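Local atomic coordinates of capsid protein (Penaeus vannamei nodavirus, PDB entry 5YKZ), a protein that forms the shell of the virus particle, the part modelled here being the protruding domain that probably pairs into dimeric surface spikes. Residues I17-V21 / K106-T110. Numbering follows the deposited sequence.
Sequences IKPEV and KKQTT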
loop_
_atom_site.group_PDB
_atom_site.type_symbol
_atom_site.label_atom_id
_atom_site.label_comp_id
_atom_site.label_asym_id
_atom_site.label_seq_id
_atom_site.Cartn_x
_atom_site.Cartn_y
_atom_site.Cartn_z
ATOM N N ILE B 17 -14.665 -2.960 4.855
ATOM C CA ILE B 17 -16.097 -3.271 4.730
ATOM C C ILE B 17 -16.506 -3.169 3.284
ATOM O O ILE B 17 -15.839 -2.591 2.394
ATOM C CB ILE B 17 -16.929 -2.443 5.662
ATOM C CG1 ILE B 17 -16.812 -0.940 5.361
ATOM C CG2 ILE B 17 -16.664 -2.793 7.133
ATOM C CD1 ILE B 17 -17.913 -0.112 6.008
ATOM N N LYS B 18 -17.711 -3.717 3.075
ATOM C CA LYS B 18 -18.392 -3.744 1.774
ATOM C C LYS B 18 -19.658 -3.032 1.941
ATOM O O LYS B 18 -20.742 -3.650 2.221
ATOM C CB LYS B 18 -18.566 -5.186 1.352
ATOM C CG LYS B 18 -17.264 -5.936 1.217
ATOM C CD LYS B 18 -17.486 -7.352 0.735
ATOM C CE LYS B 18 -16.308 -8.240 0.844
ATOM N NZ LYS B 18 -15.293 -7.813 0.061
ATOM N N PRO B 19 -19.675 -1.722 1.820
ATOM C CA PRO B 19 -20.935 -0.969 1.987
ATOM C C PRO B 19 -22.031 -1.404 1.060
ATOM O O PRO B 19 -21.825 -1.742 -0.075
ATOM C CB PRO B 19 -20.535 0.483 1.702
ATOM C CG PRO B 19 -19.056 0.526 1.878
ATOM C CD PRO B 19 -18.537 -0.827 1.522
ATOM N N GLU B 20 -23.269 -1.312 1.587
ATOM C CA GLU B 20 -24.404 -1.834 0.839
ATOM C C GLU B 20 -24.969 -0.871 -0.147
ATOM O O GLU B 20 -25.670 -1.305 -1.080
ATOM C CB GLU B 20 -25.532 -2.329 1.757
ATOM C CG GLU B 20 -25.108 -3.522 2.582
ATOM C CD GLU B 20 -24.974 -4.793 1.790
ATOM O OE1 GLU B 20 -24.208 -5.684 2.229
ATOM O OE2 GLU B 20 -25.676 -4.972 0.772
ATOM N N VAL B 21 -24.816 0.378 0.061
ATOM C CA VAL B 21 -25.457 1.402 -0.790
ATOM C C VAL B 21 -24.414 2.302 -1.520
ATOM O O VAL B 21 -23.514 2.872 -0.843
ATOM C CB VAL B 21 -26.444 2.307 -0.001
ATOM C CG1 VAL B 21 -27.098 3.390 -0.916
ATOM C CG2 VAL B 21 -27.495 1.423 0.660
ATOM N N LYS B 106 -19.707 -3.661 -6.543
ATOM C CA LYS B 106 -18.330 -4.111 -6.680
ATOM C C LYS B 106 -17.949 -4.726 -5.348
ATOM O O LYS B 106 -17.574 -4.006 -4.415
ATOM C CB LYS B 106 -17.422 -2.948 -7.081
ATOM C CG LYS B 106 -17.851 -2.201 -8.317
ATOM C CD LYS B 106 -17.900 -3.062 -9.569
ATOM C CE LYS B 106 -16.536 -3.577 -9.952
ATOM N NZ LYS B 106 -16.595 -4.286 -11.245
ATOM N N LYS B 107 -18.104 -6.036 -5.252
ATOM C CA LYS B 107 -17.983 -6.749 -3.985
ATOM C C LYS B 107 -16.599 -7.339 -3.753
ATOM O O LYS B 107 -16.416 -8.235 -2.902
ATOM C CB LYS B 107 -19.037 -7.895 -3.883
ATOM C CG LYS B 107 -20.479 -7.515 -4.074
ATOM C CD LYS B 107 -20.804 -6.478 -3.045
ATOM C CE LYS B 107 -22.379 -6.238 -2.976
ATOM N NZ LYS B 107 -22.718 -5.086 -2.150
ATOM N N GLN B 108 -15.613 -6.852 -4.529
ATOM C CA GLN B 108 -14.231 -7.316 -4.395
ATOM C C GLN B 108 -13.745 -6.985 -2.977
ATOM O O GLN B 108 -14.286 -6.160 -2.273
ATOM C CB GLN B 108 -13.339 -6.628 -5.438
ATOM C CG GLN B 108 -13.622 -7.117 -6.846
ATOM C CD GLN B 108 -14.839 -6.508 -7.535
ATOM O OE1 GLN B 108 -15.405 -5.556 -7.037
ATOM N NE2 GLN B 108 -15.248 -7.125 -8.655
ATOM N N THR B 109 -12.650 -7.641 -2.581
ATOM C CA THR B 109 -12.071 -7.507 -1.260
ATOM C C THR B 109 -10.785 -6.738 -1.329
ATOM O O THR B 109 -9.828 -7.138 -2.030
ATOM C CB THR B 109 -11.808 -8.870 -0.638
ATOM O OG1 THR B 109 -13.054 -9.599 -0.505
ATOM C CG2 THR B 109 -11.254 -8.737 0.764
ATOM N N THR B 110 -10.750 -5.631 -0.602
ATOM C CA THR B 110 -9.509 -4.853 -0.434
ATOM C C THR B 110 -9.368 -4.617 1.060
ATOM O O THR B 110 -10.256 -4.921 1.854
ATOM C CB THR B 110 -9.506 -3.574 -1.226
ATOM O OG1 THR B 110 -10.396 -2.630 -0.658
ATOM C CG2 THR B 110 -9.824 -3.811 -2.692
HETATM O O HOH W 1 -13.480 -5.377 0.876
HETATM O O HOH W 2 -22.069 -5.512 0.586
HETATM O O HOH W 3 -20.250 -3.592 -1.319
HETATM O O HOH W 4 -25.094 -3.542 -2.679
#
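K18 reaches across to the 106-110 loop and puts its ammonium group among three oxygens. NZ donates to OG1 of T109 at 2.9 Å and to the carbonyl O of K107 at 3.2 Å, and a weaker bond runs to O of Q108. The K107 oxygen is approached from above its carbonyl plane, 53° out of it. The side chain runs extended until chi4 (-64°), where the last bond turns NZ in among these acceptors. A water 3.1 Å from K18 NZ accepts from it and also from the backbone N of T110; with four acceptors for three protons, the Q108 contact is probably a shared one. Both segments are loops at one end of the antiparallel β-sheet of this P-domain: 17-21 follows the outermost strand of this chain's sheet, 7-15, while the other loop leads into its neighbour, strand 111-118. K107 sends its own ammonium the other way. O of A104 and three waters surround NZ, one acceptor too many, so they must share or alternate. One water can donate to O of P19, another donates to O of E20, and the third reaches K18 O and, weakly, E20 OE1, with too few protons to be sure of both. E20 OE2 stays 4.2 Å from K107 NZ, beyond salt-bridge distance.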